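Local coordinates for YebG family protein (Pseudomonas syringae pv. tomato, PDB 3ERM) that is of unknown function, belongs to the YebG family, and forms an all-helical chain that packs against a second copy of itself, at residues 27-30 with 31-35; 58-61 with 62-66. All blocks are in the same frame, centred on the assembly; numbering follows the deposited sequence.

Interaction 1: 27-30 with 31-35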
loop_
_atom_site.group_PDB
_atom_site.type_symbol
_atom_site.label_atom_id
_atom_site.label_comp_id
_atom_site.label_asym_id
_atom_site.label_seq_id
_atom_site.Cartn_x
_atom_site.Cartn_y
_atom_site.Cartn_z
ATOM N N ASP A 27 -20.427 -0.663 -7.457
ATOM C CA ASP A 27 -20.060 -1.024 -6.083
ATOM C C ASP A 27 -18.541 -1.138 -5.929
ATOM O O ASP A 27 -17.977 -0.597 -4.966
ATOM C CB ASP A 27 -20.737 -2.334 -5.648
ATOM C CG ASP A 27 -22.274 -2.282 -5.730
ATOM O OD1 ASP A 27 -22.874 -3.287 -6.175
ATOM O OD2 ASP A 27 -22.885 -1.262 -5.347
ATOM N N ALA A 28 -17.876 -1.795 -6.883
ATOM C CA ALA A 28 -16.409 -1.903 -6.854
ATOM C C ALA A 28 -15.687 -0.555 -6.933
ATOM O O ALA A 28 -14.769 -0.299 -6.152
ATOM C CB ALA A 28 -15.898 -2.854 -7.911
ATOM N N HIS A 29 -16.092 0.318 -7.849
ATOM C CA HIS A 29 -15.439 1.620 -7.946
ATOM C C HIS A 29 -15.599 2.436 -6.660
ATOM O O HIS A 29 -14.699 3.198 -6.288
ATOM C CB HIS A 29 -15.970 2.427 -9.127
ATOM C CG HIS A 29 -15.363 3.799 -9.227
ATOM N ND1 HIS A 29 -15.990 4.931 -8.737
ATOM C CD2 HIS A 29 -14.177 4.213 -9.734
ATOM C CE1 HIS A 29 -15.224 5.985 -8.955
ATOM N NE2 HIS A 29 -14.123 5.579 -9.566
ATOM N N ASP A 30 -16.762 2.285 -6.015
ATOM C CA ASP A 30 -17.040 2.960 -4.754
ATOM C C ASP A 30 -16.121 2.475 -3.635
ATOM O O ASP A 30 -15.594 3.279 -2.828
ATOM C CB ASP A 30 -18.499 2.774 -4.342
ATOM C CG ASP A 30 -19.465 3.605 -5.193
ATOM O OD1 ASP A 30 -20.698 3.415 -5.064
ATOM O OD2 ASP A 30 -19.000 4.445 -5.998
ATOM N N GLN A 31 -15.940 1.156 -3.598
ATOM C CA GLN A 31 -15.069 0.506 -2.632
ATOM C C GLN A 31 -13.613 0.893 -2.869
ATOM O O GLN A 31 -12.849 0.988 -1.922
ATOM C CB GLN A 31 -15.253 -1.010 -2.686
ATOM C CG GLN A 31 -16.611 -1.497 -2.173
ATOM C CD GLN A 31 -16.945 -2.909 -2.678
ATOM O OE1 GLN A 31 -18.077 -3.418 -2.501
ATOM N NE2 GLN A 31 -15.965 -3.549 -3.330
HETATM N N MSE A 32 -13.254 1.128 -4.130
HETATM C CA MSE A 32 -11.944 1.660 -4.529
HETATM C C MSE A 32 -11.691 3.025 -3.835
HETATM O O MSE A 32 -10.630 3.256 -3.227
HETATM C CB MSE A 32 -11.918 1.772 -6.060
HETATM C CG MSE A 32 -10.636 2.245 -6.690
HETATM SE SE MSE A 32 -10.262 4.150 -6.303
HETATM C CE MSE A 32 -8.445 4.228 -6.942
ATOM N N LEU A 33 -12.689 3.903 -3.917
ATOM C CA LEU A 33 -12.641 5.235 -3.355
ATOM C C LEU A 33 -12.607 5.174 -1.852
ATOM O O LEU A 33 -11.738 5.789 -1.240
ATOM C CB LEU A 33 -13.858 6.038 -3.794
ATOM C CG LEU A 33 -13.963 6.251 -5.295
ATOM C CD1 LEU A 33 -15.402 6.592 -5.690
ATOM C CD2 LEU A 33 -12.969 7.326 -5.738
ATOM N N GLU A 34 -13.542 4.438 -1.252
ATOM C CA GLU A 34 -13.560 4.307 0.199
ATOM C C GLU A 34 -12.200 3.817 0.740
ATOM O O GLU A 34 -11.759 4.284 1.771
ATOM C CB GLU A 34 -14.712 3.416 0.662
ATOM C CG GLU A 34 -14.794 3.266 2.179
ATOM C CD GLU A 34 -15.618 2.039 2.677
ATOM O OE1 GLU A 34 -16.033 1.149 1.847
ATOM O OE2 GLU A 34 -15.836 1.971 3.933
ATOM N N LEU A 35 -11.541 2.906 0.023
ATOM C CA LEU A 35 -10.200 2.422 0.368
ATOM C C LEU A 35 -9.114 3.460 0.185
ATOM O O LEU A 35 -8.177 3.541 0.988
ATOM C CB LEU A 35 -9.798 1.218 -0.482
ATOM C CG LEU A 35 -8.392 0.637 -0.221
ATOM C CD1 LEU A 35 -8.195 0.070 1.205
ATOM C CD2 LEU A 35 -8.052 -0.439 -1.264
#
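Leu33 lies one helical turn after His29, and its branched end lies obliquely against the imidazole. CD1 of Leu33 comes within 3.3 Å of CE1 of His29. CG of Leu33 makes an off-centre CH-pi contact, 4.3 Å from the centroid of the His29 ring and 29° off its normal. The two torsions explain the meeting: His29 holds CG anti to its backbone nitrogen (chi1 178°), while Leu33 has CG beside the nitrogen and anti to the carbonyl carbon. A compact, branched leucine suits this place because its branch point and CD1 can reach the ring one turn back on an exposed helix surface.

Backbone bonds of the i to i+4 kind carry the rest. Gln31 N donates to Asp27 O over 3.0 Å and Met32 N to Ala28 O over 2.9 Å. Leu33 N reaches His29 O at 3.2 Å, the longest of the set. Glu34 N to Asp30 O is the straightest, 2.8 Å long with an N-H...O angle of 174°.

Gln31 runs its extended chain back past the preceding turn, with CG 3.2 Å from Asp27 O; its methylenes lie along the turn while the polar amide suits the exposed surface.

All nine residues belong to helix 22-46. On one flank selenomethionine Met32 packs on Ile60 and Ala63 of helix 52-63, and buried Leu35 touches Ala63 as well as Arg66 of helix 66-74. Glu34 and Leu35 also pack on Thr78 and Ala77 of the second subunit.

Interaction 2: 58-61 with 62-66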
loop_
_atom_site.group_PDB
_atom_site.type_symbol
_atom_site.label_atom_id
_atom_site.label_comp_id
_atom_site.label_asym_id
_atom_site.label_seq_id
_atom_site.Cartn_x
_atom_site.Cartn_y
_atom_site.Cartn_z
ATOM N N ALA A 58 -0.851 8.298 -3.984
ATOM C CA ALA A 58 -0.321 6.967 -3.809
ATOM C C ALA A 58 -1.442 6.039 -3.368
ATOM O O ALA A 58 -1.458 4.873 -3.734
ATOM C CB ALA A 58 0.794 6.996 -2.781
ATOM N N SER A 59 -2.375 6.581 -2.586
ATOM C CA SER A 59 -3.536 5.838 -2.089
ATOM C C SER A 59 -4.464 5.445 -3.217
ATOM O O SER A 59 -4.943 4.311 -3.231
ATOM C CB SER A 59 -4.320 6.672 -1.076
ATOM O OG SER A 59 -3.592 6.697 0.125
ATOM N N ILE A 60 -4.715 6.377 -4.148
ATOM C CA ILE A 60 -5.568 6.113 -5.306
ATOM C C ILE A 60 -4.895 5.062 -6.150
ATOM O O ILE A 60 -5.544 4.227 -6.744
ATOM C CB ILE A 60 -5.796 7.371 -6.159
ATOM C CG1 ILE A 60 -6.574 8.422 -5.365
ATOM C CG2 ILE A 60 -6.589 7.050 -7.448
ATOM C CD1 ILE A 60 -7.017 9.631 -6.195
ATOM N N TYR A 61 -3.578 5.075 -6.178
ATOM C CA TYR A 61 -2.878 4.223 -7.103
ATOM C C TYR A 61 -2.960 2.780 -6.629
ATOM O O TYR A 61 -3.265 1.867 -7.402
ATOM C CB TYR A 61 -1.423 4.650 -7.239
ATOM C CG TYR A 61 -0.601 3.638 -7.973
ATOM C CD1 TYR A 61 -0.726 3.494 -9.371
ATOM C CD2 TYR A 61 0.247 2.763 -7.282
ATOM C CE1 TYR A 61 0.022 2.525 -10.079
ATOM C CE2 TYR A 61 1.004 1.776 -7.971
ATOM C CZ TYR A 61 0.898 1.676 -9.367
ATOM O OH TYR A 61 1.640 0.735 -10.073
HETATM N N MSE A 62 -2.663 2.600 -5.352
HETATM C CA MSE A 62 -2.788 1.311 -4.685
HETATM C C MSE A 62 -4.234 0.816 -4.755
HETATM O O MSE A 62 -4.456 -0.340 -5.096
HETATM C CB MSE A 62 -2.321 1.402 -3.222
HETATM C CG MSE A 62 -0.991 2.103 -3.068
HETATM SE SE MSE A 62 -0.129 1.722 -1.343
HETATM C CE MSE A 62 1.182 0.564 -1.946
ATOM N N ALA A 63 -5.199 1.689 -4.423
ATOM C CA ALA A 63 -6.593 1.297 -4.410
ATOM C C ALA A 63 -6.976 0.780 -5.801
ATOM O O ALA A 63 -7.574 -0.269 -5.894
ATOM C CB ALA A 63 -7.503 2.442 -3.959
ATOM N N LYS A 64 -6.566 1.464 -6.876
ATOM C CA LYS A 64 -6.842 0.995 -8.263
ATOM C C LYS A 64 -6.149 -0.341 -8.617
ATOM O O LYS A 64 -6.469 -0.957 -9.624
ATOM C CB LYS A 64 -6.405 2.033 -9.290
ATOM C CG LYS A 64 -7.272 3.296 -9.458
ATOM C CD LYS A 64 -6.529 4.290 -10.404
ATOM C CE LYS A 64 -7.216 5.653 -10.617
ATOM N NZ LYS A 64 -8.178 5.696 -11.764
ATOM N N ASN A 65 -5.168 -0.764 -7.816
ATOM C CA ASN A 65 -4.468 -2.015 -8.056
ATOM C C ASN A 65 -4.547 -2.874 -6.822
ATOM O O ASN A 65 -3.571 -3.587 -6.465
ATOM C CB ASN A 65 -3.039 -1.688 -8.337
ATOM C CG ASN A 65 -2.904 -0.845 -9.560
ATOM O OD1 ASN A 65 -2.949 -1.348 -10.652
ATOM N ND2 ASN A 65 -2.758 0.456 -9.384
ATOM N N ARG A 66 -5.698 -2.778 -6.136
ATOM C CA ARG A 66 -5.811 -3.417 -4.827
ATOM C C ARG A 66 -5.560 -4.919 -4.860
ATOM O O ARG A 66 -5.011 -5.459 -3.883
ATOM C CB ARG A 66 -7.111 -3.068 -4.071
ATOM C CG ARG A 66 -8.354 -3.577 -4.667
ATOM C CD ARG A 66 -9.573 -3.074 -3.897
ATOM N NE ARG A 66 -9.639 -3.555 -2.502
ATOM C CZ ARG A 66 -10.564 -3.183 -1.608
ATOM N NH1 ARG A 66 -11.537 -2.333 -1.935
ATOM N NH2 ARG A 66 -10.524 -3.668 -0.378
#
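This is a local contact at the C-terminal end of helix 52-63, close to the geometric centre of the chain, where an asparagine folds back on the last turns before helix 66-74 begins. Asn65 ND2 donates to Tyr61 O; the modelled 2.5 Å is very short, so the exact length is doubtful. The same amide nitrogen sits over one face of the Tyr61 ring, offset toward the rim and 3.5 Å from CE1 of Tyr61, with the amide and ring planes 49° apart. Tyr61 carries its ring anti to the backbone nitrogen (chi1 169°), which sets it beside its own carbonyl, so that ND2 comes to lie over the ring face where it meets Tyr61 O.

Farther round the helix, Ile60 and Lys64 lie side by side, with CG2 of Ile60 3.5 Å from CE of Lys64; the long lysine supplies methylenes to the branched isoleucine. Regular backbone bonds join Ala63 N to Ser59 O and Lys64 N to Ile60 O, each 2.9 Å. The small Ala63 is buried, its CB 3.3 Å from Ser59 O.

Ser59 OG bonds to Ala55 O one turn earlier, and Ile60, Ala63 and Lys64 all meet Met32 of helix 22-46. Beyond the turn, Arg66 NE bonds to Phe73 O of the second subunit, and selenomethionine Met62 packs on Met62 of that subunit.

How the interactions relate
Interaction 1 lies on helix 22-46, whereas interaction 2 starts on the next helix, 52-63, and runs to the start of helix 66-74; their centres are about 11 Å apart, and they meet directly. Met32 of interaction 1 is the main bridge: its side chain reaches Ile60 and Lys64, while Met32 O lies 3.3 Å from CB of Ala63. A second approach brings Gln31 O to 3.6 Å from NH1 of Arg66, a packing contact. Interaction 1 is largely at the surface, whereas interaction 2 lies nearer the chain's centre and is partly buried. Both also touch the second subunit, so the pair joins the packing of helices within one chain to the dimeric assembly.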